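Local coordinates for protein putative glucoamylase (Bacteroides fragilis NCTC 9343, PDB 3EU8) that is probably an exported glycoside hydrolase of the glucoamylase type that releases glucose from saccharides, although neither its activity nor its natural substrate is established, at residues R91-V96 with K157-R162; V182-W187 with N196-G201; D309-T314 with D350-V355; Y317-Y322 with A380-K385. All coordinates share one frame; numbering follows the deposited sequence.

Contact 1. Residues R91-V96 with K157-R162. With EDO (1,2-ethanediol), chain B.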
# COMPACT_ATOMS: atom_id res chain seq x y z
N ARG A 91 1.46 -3.86 21.17
CA ARG A 91 0.98 -4.31 19.85
C ARG A 91 2.12 -4.68 18.89
O ARG A 91 2.07 -5.70 18.20
CB ARG A 91 0.06 -3.28 19.19
CG ARG A 91 -0.35 -3.68 17.77
CD ARG A 91 -1.11 -5.04 17.77
NE ARG A 91 -2.42 -4.81 18.33
CZ ARG A 91 -3.47 -4.38 17.63
NH1 ARG A 91 -3.42 -4.20 16.30
NH2 ARG A 91 -4.57 -4.14 18.27
N MSE A 92 3.13 -3.82 18.82
CA MSE A 92 4.28 -4.06 17.97
C MSE A 92 5.00 -5.34 18.36
O MSE A 92 5.38 -6.10 17.48
CB MSE A 92 5.27 -2.86 18.00
CG MSE A 92 4.72 -1.58 17.41
SE MSE A 92 3.99 -1.77 15.60
CE MSE A 92 3.86 0.11 15.15
N GLU A 93 5.14 -5.56 19.67
CA GLU A 93 5.71 -6.80 20.24
C GLU A 93 4.92 -8.04 19.82
O GLU A 93 5.51 -9.05 19.44
CB GLU A 93 5.81 -6.73 21.79
CG GLU A 93 6.86 -5.75 22.29
CD GLU A 93 6.80 -5.45 23.79
OE1 GLU A 93 5.78 -5.73 24.45
OE2 GLU A 93 7.79 -4.92 24.30
N LYS A 94 3.60 -7.95 19.86
CA LYS A 94 2.72 -9.04 19.38
C LYS A 94 2.92 -9.36 17.92
O LYS A 94 3.02 -10.51 17.57
CB LYS A 94 1.25 -8.70 19.55
CG LYS A 94 0.30 -9.88 19.36
CD LYS A 94 -1.11 -9.46 19.72
CE LYS A 94 -2.04 -10.59 19.95
NZ LYS A 94 -3.43 -10.05 19.90
N ILE A 95 2.92 -8.32 17.08
CA ILE A 95 3.09 -8.45 15.62
C ILE A 95 4.46 -9.04 15.28
O ILE A 95 4.55 -10.02 14.55
CB ILE A 95 2.91 -7.09 14.93
CG1 ILE A 95 1.45 -6.67 14.91
CG2 ILE A 95 3.42 -7.12 13.48
CD1 ILE A 95 1.23 -5.14 14.76
N VAL A 96 5.51 -8.49 15.87
CA VAL A 96 6.85 -9.02 15.67
C VAL A 96 6.99 -10.47 16.18
O VAL A 96 7.56 -11.27 15.51
CB VAL A 96 7.97 -8.10 16.27
CG1 VAL A 96 9.37 -8.76 16.13
CG2 VAL A 96 7.97 -6.73 15.59
N LYS A 157 13.59 0.10 21.89
CA LYS A 157 14.85 -0.22 21.23
C LYS A 157 15.08 -1.73 21.11
O LYS A 157 15.62 -2.21 20.10
CB LYS A 157 16.04 0.42 21.94
CG LYS A 157 16.30 1.88 21.66
CD LYS A 157 17.54 2.30 22.47
CE LYS A 157 17.75 3.77 22.50
NZ LYS A 157 18.83 4.06 23.50
N LYS A 158 14.65 -2.49 22.11
CA LYS A 158 14.71 -3.96 22.05
C LYS A 158 13.85 -4.48 20.88
O LYS A 158 14.26 -5.36 20.13
CB LYS A 158 14.24 -4.57 23.40
CG LYS A 158 15.22 -5.46 24.13
CD LYS A 158 16.29 -4.68 24.89
N LEU A 159 12.65 -3.93 20.74
CA LEU A 159 11.73 -4.30 19.67
C LEU A 159 12.31 -3.94 18.31
O LEU A 159 12.26 -4.76 17.36
CB LEU A 159 10.35 -3.66 19.91
CG LEU A 159 9.16 -4.18 19.07
CD1 LEU A 159 9.12 -3.51 17.71
CD2 LEU A 159 9.17 -5.68 18.91
N ALA A 160 12.88 -2.74 18.21
CA ALA A 160 13.58 -2.30 17.01
C ALA A 160 14.69 -3.29 16.62
O ALA A 160 14.88 -3.56 15.44
CB ALA A 160 14.16 -0.83 17.17
N GLY A 161 15.43 -3.80 17.59
CA GLY A 161 16.47 -4.81 17.29
C GLY A 161 15.89 -6.10 16.69
O GLY A 161 16.48 -6.72 15.84
N ARG A 162 14.75 -6.53 17.17
CA ARG A 162 14.12 -7.72 16.65
C ARG A 162 13.67 -7.51 15.19
O ARG A 162 13.85 -8.41 14.35
CB ARG A 162 12.98 -8.10 17.53
CG ARG A 162 13.41 -8.68 18.87
CD ARG A 162 12.25 -8.69 19.81
NE ARG A 162 11.17 -9.60 19.42
CZ ARG A 162 10.02 -9.71 20.09
NH1 ARG A 162 9.80 -8.97 21.16
NH2 ARG A 162 9.09 -10.57 19.72
C1 EDO B . -2.36 -4.63 12.71
O1 EDO B . -2.04 -4.87 14.09
C2 EDO B . -1.03 -4.57 11.96
O2 EDO B . -1.22 -4.24 10.59
O HOH W 1 6.66 -10.76 21.45
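Leu159 is the first residue of 157-162 to meet the neighbouring helix, and its two methyls divide the work. CD1 touches CB of Met92, a selenomethionine, at 3.9 Å. CD2 lies 3.7 Å from Val96 CG2 and also brushes CA of Glu93, so that the forked tip fits between Met92 and Glu93 and, one turn on, Val96. One turn later, Arg162 lays its side chain across Val96. Its CB and NE both approach Val96 CG1, the latter at 3.8 Å, and the valine CB sits over one face of the guanidinium. With a bend at chi3 (66°), the guanidinium reaches over to the neighbouring helix, where NH2 meets a bridging water. This water accepts from Arg162 NH2 at 3.0 Å and donates to the backbone oxygen of Glu93 at 2.9 Å. The same NH2 has a salt bridge with Glu100, one turn beyond Val96. The two helix segments run nearly parallel, at 23°, with their axes 10.5 Å apart and no direct hydrogen bond between them. The chemistry thus implies two layers: a buried aliphatic seam, and beside it an arginine whose charge is met by Glu100 and by water while its flat face covers a valine.

Contact 2. Residues V182-W187 with N196-G201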
# COMPACT_ATOMS: atom_id res chain seq x y z
N VAL A 182 17.19 -9.63 -12.31
CA VAL A 182 15.76 -9.37 -12.15
C VAL A 182 15.34 -10.04 -10.85
O VAL A 182 16.03 -10.96 -10.38
CB VAL A 182 14.95 -9.92 -13.35
CG1 VAL A 182 15.12 -11.44 -13.44
CG2 VAL A 182 13.46 -9.48 -13.24
N LEU A 183 14.21 -9.59 -10.29
CA LEU A 183 13.57 -10.25 -9.15
C LEU A 183 12.30 -10.98 -9.58
O LEU A 183 11.49 -10.43 -10.34
CB LEU A 183 13.26 -9.25 -8.03
CG LEU A 183 14.50 -8.67 -7.36
CD1 LEU A 183 14.15 -7.47 -6.50
CD2 LEU A 183 15.30 -9.71 -6.56
N TYR A 184 12.14 -12.20 -9.09
CA TYR A 184 10.92 -12.98 -9.22
C TYR A 184 10.00 -12.75 -8.01
O TYR A 184 10.48 -12.60 -6.90
CB TYR A 184 11.24 -14.46 -9.34
CG TYR A 184 11.72 -14.84 -10.69
CD1 TYR A 184 12.98 -14.43 -11.12
CD2 TYR A 184 10.90 -15.51 -11.58
CE1 TYR A 184 13.42 -14.72 -12.39
CE2 TYR A 184 11.35 -15.84 -12.84
CZ TYR A 184 12.61 -15.43 -13.25
OH TYR A 184 13.11 -15.73 -14.51
N TRP A 185 8.71 -12.67 -8.28
CA TRP A 185 7.68 -12.34 -7.31
C TRP A 185 7.55 -13.45 -6.24
O TRP A 185 7.40 -13.17 -5.06
CB TRP A 185 6.35 -12.15 -8.09
CG TRP A 185 5.22 -11.51 -7.36
CD1 TRP A 185 4.68 -11.87 -6.15
CD2 TRP A 185 4.45 -10.38 -7.81
NE1 TRP A 185 3.64 -11.04 -5.82
CE2 TRP A 185 3.47 -10.11 -6.82
CE3 TRP A 185 4.50 -9.56 -8.96
CZ2 TRP A 185 2.55 -9.04 -6.94
CZ3 TRP A 185 3.58 -8.50 -9.07
CH2 TRP A 185 2.63 -8.25 -8.06
N HIS A 186 7.62 -14.71 -6.68
CA HIS A 186 7.31 -15.86 -5.85
C HIS A 186 8.43 -16.90 -5.85
O HIS A 186 9.18 -17.00 -6.82
CB HIS A 186 6.05 -16.62 -6.33
CG HIS A 186 4.92 -15.76 -6.79
ND1 HIS A 186 4.73 -15.43 -8.12
CD2 HIS A 186 3.87 -15.22 -6.12
CE1 HIS A 186 3.63 -14.70 -8.24
NE2 HIS A 186 3.10 -14.54 -7.04
N TRP A 187 8.49 -17.67 -4.76
CA TRP A 187 9.22 -18.93 -4.67
C TRP A 187 8.51 -19.87 -3.72
O TRP A 187 8.09 -19.46 -2.64
CB TRP A 187 10.66 -18.73 -4.20
CG TRP A 187 11.39 -20.02 -4.02
CD1 TRP A 187 11.94 -20.79 -5.00
CD2 TRP A 187 11.64 -20.71 -2.78
NE1 TRP A 187 12.50 -21.93 -4.44
CE2 TRP A 187 12.33 -21.90 -3.09
CE3 TRP A 187 11.31 -20.45 -1.44
CZ2 TRP A 187 12.73 -22.82 -2.10
CZ3 TRP A 187 11.71 -21.36 -0.47
CH2 TRP A 187 12.43 -22.52 -0.80
N ASN A 196 6.84 -18.30 -11.90
CA ASN A 196 7.58 -17.71 -13.00
C ASN A 196 7.18 -16.27 -13.37
O ASN A 196 6.83 -15.99 -14.50
CB ASN A 196 7.43 -18.62 -14.22
CG ASN A 196 8.38 -18.26 -15.32
OD1 ASN A 196 9.45 -17.72 -15.06
ND2 ASN A 196 8.01 -18.57 -16.55
N PHE A 197 7.26 -15.36 -12.42
CA PHE A 197 6.83 -14.00 -12.66
C PHE A 197 7.98 -13.04 -12.41
O PHE A 197 8.08 -12.48 -11.32
CB PHE A 197 5.62 -13.71 -11.74
CG PHE A 197 4.71 -12.63 -12.24
CD1 PHE A 197 5.03 -11.28 -12.06
CD2 PHE A 197 3.52 -12.96 -12.90
CE1 PHE A 197 4.18 -10.27 -12.54
CE2 PHE A 197 2.66 -11.96 -13.38
CZ PHE A 197 3.00 -10.61 -13.19
N PRO A 198 8.88 -12.86 -13.40
CA PRO A 198 9.88 -11.79 -13.20
C PRO A 198 9.19 -10.43 -13.22
O PRO A 198 8.26 -10.24 -13.99
CB PRO A 198 10.85 -11.95 -14.40
CG PRO A 198 10.12 -12.73 -15.42
CD PRO A 198 9.02 -13.53 -14.71
N VAL A 199 9.64 -9.50 -12.39
CA VAL A 199 8.93 -8.27 -12.18
C VAL A 199 9.60 -7.11 -12.92
O VAL A 199 10.71 -6.70 -12.54
CB VAL A 199 8.83 -7.96 -10.65
CG1 VAL A 199 8.11 -6.64 -10.43
CG2 VAL A 199 8.13 -9.10 -9.95
N HIS A 200 8.90 -6.61 -13.94
CA HIS A 200 9.33 -5.49 -14.75
C HIS A 200 8.38 -4.32 -14.51
O HIS A 200 7.18 -4.54 -14.35
CB HIS A 200 9.30 -5.85 -16.26
CG HIS A 200 9.98 -7.15 -16.61
ND1 HIS A 200 11.34 -7.33 -16.48
CD2 HIS A 200 9.49 -8.28 -17.17
CE1 HIS A 200 11.65 -8.55 -16.89
NE2 HIS A 200 10.55 -9.15 -17.30
N GLY A 201 8.90 -3.09 -14.55
CA GLY A 201 8.07 -1.89 -14.32
C GLY A 201 7.48 -1.32 -15.60
O GLY A 201 7.79 -1.83 -16.70
O HOH W 2 11.52 -16.69 -16.43
O HOH W 3 8.52 -18.21 -9.15
O HOH W 4 7.32 -15.86 -9.64
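Trp185 and Phe197 pack side by side, and the tryptophan is best followed outward from its backbone. Its CB lies 3.7 Å from Phe197 O and also meets Val199 CG2. With CG anti to the backbone N (chi1 -167°), the indole extends alongside the phenylalanine. CE3 comes within 3.6 Å of Phe197 CD1 and touches Val199 CG2 from the same ring position, and CZ3 continues along the phenyl to CE1. The edge of the indole is thereby turned to the face of Phe197 in an offset T-shaped pair, with planes at 85°. On the other rim of the indole, NE1 makes a weak hydrogen bond to Asp131.

Tyr184 points to a different side. Pro198 CB stands over its ring in a CH-pi contact, 4.2 Å from the centroid, while Asn196 OD1 lies at the ring edge. One water joins Tyr184 OH to that oxygen. A second links the backbones of His186 and Asn196, and a third joins His186 ND1 to Phe197 N.

Val199 N donates to Leu183 O at 2.9 Å, and Trp185 N donates to Phe197 O at 3.1 Å. These bonds flank Tyr184 and Pro198, a non-hydrogen-bonded pair that asks for no N-H from the proline. The arrangement is that of a single antiparallel beta bridge, pinching the base of a short irregular loop.

Contact 3. Residues D309-T314 with D350-V355. With EDO (1,2-ethanediol), chain P.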
# COMPACT_ATOMS: atom_id res chain seq x y z
N ASP A 309 -16.33 15.56 -7.81
CA ASP A 309 -16.42 15.28 -6.39
C ASP A 309 -16.49 13.79 -6.11
O ASP A 309 -16.63 13.40 -4.96
CB ASP A 309 -17.67 15.97 -5.81
CG ASP A 309 -17.62 17.48 -6.01
OD1 ASP A 309 -16.50 18.05 -5.98
OD2 ASP A 309 -18.69 18.09 -6.22
N CYS A 310 -16.43 12.97 -7.16
CA CYS A 310 -16.56 11.53 -6.99
C CYS A 310 -15.85 10.80 -8.11
O CYS A 310 -16.41 10.65 -9.19
CB CYS A 310 -18.04 11.13 -6.93
SG CYS A 310 -18.26 9.49 -6.30
N TRP A 311 -14.60 10.41 -7.85
CA TRP A 311 -13.75 9.74 -8.79
C TRP A 311 -12.81 8.85 -8.00
O TRP A 311 -12.73 8.92 -6.76
CB TRP A 311 -12.93 10.74 -9.68
CG TRP A 311 -12.11 11.77 -8.91
CD1 TRP A 311 -12.55 12.99 -8.50
CD2 TRP A 311 -10.73 11.67 -8.48
NE1 TRP A 311 -11.56 13.64 -7.81
CE2 TRP A 311 -10.44 12.85 -7.76
CE3 TRP A 311 -9.73 10.67 -8.57
CZ2 TRP A 311 -9.18 13.09 -7.18
CZ3 TRP A 311 -8.49 10.90 -7.98
CH2 TRP A 311 -8.22 12.12 -7.30
N GLY A 312 -12.12 7.98 -8.72
CA GLY A 312 -11.10 7.12 -8.13
C GLY A 312 -11.34 5.67 -8.44
O GLY A 312 -12.10 5.00 -7.76
N LEU A 313 -10.64 5.19 -9.48
CA LEU A 313 -10.74 3.81 -9.91
C LEU A 313 -9.44 3.04 -9.62
O LEU A 313 -8.34 3.45 -10.01
CB LEU A 313 -11.10 3.74 -11.40
CG LEU A 313 -12.37 4.49 -11.85
CD1 LEU A 313 -12.47 4.52 -13.40
CD2 LEU A 313 -13.63 3.94 -11.21
N THR A 314 -9.60 1.93 -8.92
CA THR A 314 -8.49 1.07 -8.56
C THR A 314 -8.98 -0.37 -8.30
O THR A 314 -10.19 -0.65 -8.33
CB THR A 314 -7.75 1.65 -7.33
OG1 THR A 314 -6.47 1.03 -7.24
CG2 THR A 314 -8.57 1.44 -6.02
N ASP A 350 -6.46 19.23 -2.84
CA ASP A 350 -7.77 19.86 -3.04
C ASP A 350 -8.79 18.88 -3.58
O ASP A 350 -9.89 18.74 -3.05
CB ASP A 350 -7.71 21.01 -4.04
CG ASP A 350 -6.89 22.20 -3.56
OD1 ASP A 350 -6.42 22.22 -2.40
OD2 ASP A 350 -6.75 23.12 -4.39
N GLN A 351 -8.40 18.18 -4.64
CA GLN A 351 -9.28 17.24 -5.33
C GLN A 351 -9.62 15.99 -4.50
O GLN A 351 -10.75 15.51 -4.53
CB GLN A 351 -8.66 16.82 -6.67
CG GLN A 351 -8.48 17.97 -7.63
CD GLN A 351 -7.21 18.75 -7.45
OE1 GLN A 351 -6.33 18.41 -6.66
NE2 GLN A 351 -7.09 19.80 -8.21
N SER A 352 -8.65 15.47 -3.77
CA SER A 352 -8.88 14.34 -2.90
C SER A 352 -9.75 14.73 -1.71
O SER A 352 -10.57 13.93 -1.25
CB SER A 352 -7.54 13.73 -2.42
OG SER A 352 -6.71 13.41 -3.55
N LEU A 353 -9.54 15.92 -1.18
CA LEU A 353 -10.39 16.45 -0.10
C LEU A 353 -11.85 16.67 -0.57
O LEU A 353 -12.75 16.30 0.13
CB LEU A 353 -9.78 17.70 0.56
CG LEU A 353 -8.64 17.39 1.56
CD1 LEU A 353 -7.82 18.66 1.95
CD2 LEU A 353 -9.24 16.72 2.79
N GLN A 354 -12.07 17.15 -1.80
CA GLN A 354 -13.41 17.27 -2.35
C GLN A 354 -14.11 15.91 -2.35
O GLN A 354 -15.28 15.82 -1.96
CB GLN A 354 -13.39 17.83 -3.79
CG GLN A 354 -12.90 19.31 -3.94
CD GLN A 354 -12.41 19.69 -5.38
OE1 GLN A 354 -12.75 19.05 -6.38
NE2 GLN A 354 -11.60 20.76 -5.45
N VAL A 355 -13.42 14.87 -2.81
CA VAL A 355 -13.99 13.51 -2.82
C VAL A 355 -14.28 13.08 -1.38
O VAL A 355 -15.35 12.58 -1.10
CB VAL A 355 -13.05 12.47 -3.53
CG1 VAL A 355 -13.64 11.06 -3.43
CG2 VAL A 355 -12.80 12.86 -4.96
C1 EDO P . -21.39 14.31 -8.94
O1 EDO P . -22.40 14.47 -7.93
C2 EDO P . -20.05 14.15 -8.25
O2 EDO P . -19.08 14.99 -8.87
O HOH W 5 -12.03 17.04 -7.95
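Trp311 and Val355 make the central contact, a CH-pi interaction in which the valine methyl CG2 stands over the five-membered ring, 3.6 Å from its centroid and 29° off the normal. The methyl is displaced toward the nitrogen side and lies only 3.2 Å from Trp311 NE1, so the packing here is tight. The indole takes up this position because its CG sits between the backbone N and the carbonyl carbon (chi1 54°), which turns the ring back toward helix 350-355. A further van der Waals contact falls at the ring edge, where Gln351 CB meets CZ2 at 3.8 Å.

Polar contact between the backbones is of the weak kind. Asp309 O receives the CA-H of Val355 at 3.4 Å, nearly straight at 168°. No conventional hydrogen bond joins the two segments directly.

One water supplies a polar link: it donates to Gln354 OE1 at 2.7 Å and accepts a weak bond from Trp311 NE1 at 3.4 Å. An ethanediol, probably from the crystallisation liquor, accepts from the backbone N of Asp309, on the loop's side alone.

The loop carrying Trp311 is wedged among several helices. The indole also touches Thr289 and Cys296 of helix 281-298 and Ala341 of helix 338-342. Val355 rests on that same alanine, and Gln351 touches Arg293 of helix 281-298. Helix 349-361 thus meets both neighbours, and the tryptophan touches all three helices.

Contact 4. Residues Y317-Y322 with A380-K385. With EDO (1,2-ethanediol), chain V; EDO (1,2-ethanediol), chain X.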
# COMPACT_ATOMS: atom_id res chain seq x y z
N TYR A 317 -12.94 -4.76 -4.31
CA TYR A 317 -14.18 -5.47 -4.49
C TYR A 317 -15.00 -4.74 -5.53
O TYR A 317 -14.97 -3.49 -5.65
CB TYR A 317 -14.98 -5.50 -3.20
CG TYR A 317 -14.60 -6.52 -2.16
CD1 TYR A 317 -14.30 -7.84 -2.51
CD2 TYR A 317 -14.60 -6.17 -0.80
CE1 TYR A 317 -13.98 -8.78 -1.54
CE2 TYR A 317 -14.29 -7.11 0.18
CZ TYR A 317 -13.99 -8.41 -0.20
OH TYR A 317 -13.71 -9.33 0.76
N SER A 318 -15.79 -5.52 -6.25
CA SER A 318 -16.58 -5.02 -7.36
C SER A 318 -17.96 -5.67 -7.32
O SER A 318 -18.16 -6.66 -6.63
CB SER A 318 -15.88 -5.32 -8.67
OG SER A 318 -16.52 -4.61 -9.72
N VAL A 319 -18.91 -5.10 -8.04
CA VAL A 319 -20.28 -5.64 -8.01
C VAL A 319 -20.27 -7.16 -8.25
O VAL A 319 -20.92 -7.89 -7.52
CB VAL A 319 -21.23 -4.93 -9.00
CG1 VAL A 319 -22.61 -5.61 -9.05
CG2 VAL A 319 -21.35 -3.45 -8.62
N ASP A 320 -19.49 -7.62 -9.22
CA ASP A 320 -19.46 -9.04 -9.59
C ASP A 320 -18.36 -9.85 -8.91
O ASP A 320 -18.10 -10.99 -9.32
CB ASP A 320 -19.36 -9.17 -11.11
CG ASP A 320 -20.65 -8.66 -11.85
OD1 ASP A 320 -21.76 -8.78 -11.29
OD2 ASP A 320 -20.53 -8.16 -12.99
N GLY A 321 -17.75 -9.32 -7.84
CA GLY A 321 -16.68 -10.01 -7.10
C GLY A 321 -15.55 -9.07 -6.68
O GLY A 321 -15.69 -8.33 -5.72
N TYR A 322 -14.45 -9.14 -7.41
CA TYR A 322 -13.24 -8.34 -7.18
C TYR A 322 -12.65 -8.04 -8.56
O TYR A 322 -12.54 -8.96 -9.36
CB TYR A 322 -12.20 -9.12 -6.33
CG TYR A 322 -10.95 -8.32 -6.02
CD1 TYR A 322 -9.90 -8.19 -6.96
CD2 TYR A 322 -10.84 -7.61 -4.82
CE1 TYR A 322 -8.79 -7.43 -6.69
CE2 TYR A 322 -9.73 -6.84 -4.56
CZ TYR A 322 -8.72 -6.74 -5.50
OH TYR A 322 -7.61 -5.97 -5.20
N ALA A 380 -25.36 0.50 -9.66
CA ALA A 380 -25.87 -0.82 -9.30
C ALA A 380 -26.59 -0.85 -7.93
O ALA A 380 -27.04 -1.91 -7.50
CB ALA A 380 -24.73 -1.82 -9.34
N ASP A 381 -26.70 0.31 -7.26
CA ASP A 381 -27.20 0.37 -5.89
C ASP A 381 -26.44 -0.63 -4.99
O ASP A 381 -27.05 -1.39 -4.21
CB ASP A 381 -28.72 0.07 -5.90
CG ASP A 381 -29.41 0.46 -4.60
OD1 ASP A 381 -28.79 1.15 -3.76
OD2 ASP A 381 -30.59 0.05 -4.43
N TRP A 382 -25.12 -0.63 -5.13
CA TRP A 382 -24.25 -1.63 -4.51
C TRP A 382 -23.35 -0.97 -3.48
O TRP A 382 -22.47 -0.21 -3.83
CB TRP A 382 -23.41 -2.34 -5.59
CG TRP A 382 -22.50 -3.43 -5.09
CD1 TRP A 382 -22.88 -4.66 -4.65
CD2 TRP A 382 -21.07 -3.39 -5.00
NE1 TRP A 382 -21.79 -5.37 -4.25
CE2 TRP A 382 -20.66 -4.62 -4.46
CE3 TRP A 382 -20.10 -2.43 -5.29
CZ2 TRP A 382 -19.31 -4.93 -4.23
CZ3 TRP A 382 -18.77 -2.73 -5.06
CH2 TRP A 382 -18.39 -3.97 -4.52
N TYR A 383 -23.61 -1.24 -2.20
CA TYR A 383 -22.94 -0.55 -1.09
C TYR A 383 -22.53 -1.57 -0.02
O TYR A 383 -23.17 -1.67 1.02
CB TYR A 383 -23.84 0.55 -0.51
CG TYR A 383 -24.23 1.72 -1.45
CD1 TYR A 383 -23.39 2.83 -1.62
CD2 TYR A 383 -25.43 1.73 -2.14
CE1 TYR A 383 -23.72 3.88 -2.46
CE2 TYR A 383 -25.79 2.80 -2.98
CZ TYR A 383 -24.92 3.87 -3.13
OH TYR A 383 -25.27 4.93 -3.95
N PRO A 384 -21.51 -2.39 -0.30
CA PRO A 384 -21.07 -3.38 0.67
C PRO A 384 -20.48 -2.74 1.93
O PRO A 384 -19.76 -1.74 1.85
CB PRO A 384 -19.98 -4.17 -0.08
CG PRO A 384 -19.44 -3.19 -1.05
CD PRO A 384 -20.69 -2.45 -1.51
N LYS A 385 -20.83 -3.31 3.07
CA LYS A 385 -20.31 -2.86 4.33
C LYS A 385 -19.09 -3.76 4.64
O LYS A 385 -19.13 -4.60 5.52
CB LYS A 385 -21.40 -2.92 5.40
CG LYS A 385 -22.56 -1.98 5.14
CD LYS A 385 -23.53 -1.90 6.37
CE LYS A 385 -24.82 -1.06 6.06
NZ LYS A 385 -24.64 0.40 6.25
C1 EDO V . -25.99 -4.00 -1.93
O1 EDO V . -25.92 -2.88 -1.04
C2 EDO V . -24.77 -4.92 -1.78
O2 EDO V . -24.61 -5.35 -0.42
C1 EDO X . -26.66 -5.91 -5.16
O1 EDO X . -26.96 -4.58 -4.70
C2 EDO X . -26.05 -5.84 -6.56
O2 EDO X . -26.66 -4.81 -7.34
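Trp382 contributes more buried surface than any other residue here, and Val319 and Tyr317 follow it. The indole lies flat against the backbone of the turn at 318-321. Val319 CA sits over the centre of its six-membered ring, 3.8 Å from the centroid and 16° off the normal, in a CH-pi contact. Toward the rim of the same face comes the peptide carbon of Ser318, whose O is 3.2 Å from Trp382 CZ2. The opposite face is taken by Pro384 CD, 3.5 Å above the plane, so the ring is clamped between its own chain and the turn. A chi1 of -178° carries the indole away from the backbone N, out toward the turn.

The side chains of Val319 and Trp382 run antiparallel, one over the other. The valine's CG2 methyl lies 3.6 Å from Trp382 CD2 and is also 3.8 Å from Ala380 CB, which extends the apolar patch. Tyr317 meets the far end of the indole through CB, placed in the ring plane 4.0 Å from CH2. Its phenol leads away to a hydrogen bond with His49.

Two ethanediols, probably from the crystallisation liquor, lie beside Trp382. One accepts from Tyr383 N and the other donates to Ala380 O.

Ser318 and Gly321 are doubly hydrogen-bonded through their backbones, and Gly321 adopts angles that favour glycine. This is a beta hairpin with a two-residue loop (2:2), made by a type I turn and covered on one side by a tryptophan that itself belongs to a G1 beta bulge in which Asp381 and Trp382 lie opposite Ser377.

In the fold
From the N terminus, contact 1 comes first: it brings helix 154-169 back beside helix 85-101 and closes a loop of 60 residues that includes helix 132-149. Contact 2 follows in series and closes a far shorter loop, with eight residues between strand 186-187 and the stretch leading to helix 206-214. Contacts 3 and 4 then cross, since 317-322 opens before 350-355 has closed contact 3 and is answered only at 380-385. None nests within another. Contact 3 binds a loop to helix 349-361, and contact 4 ties a hairpin to the loop before strand 386-388. Contacts 1 and 3 lie on opposite sides of the chain's centre, their centres 36 Å apart.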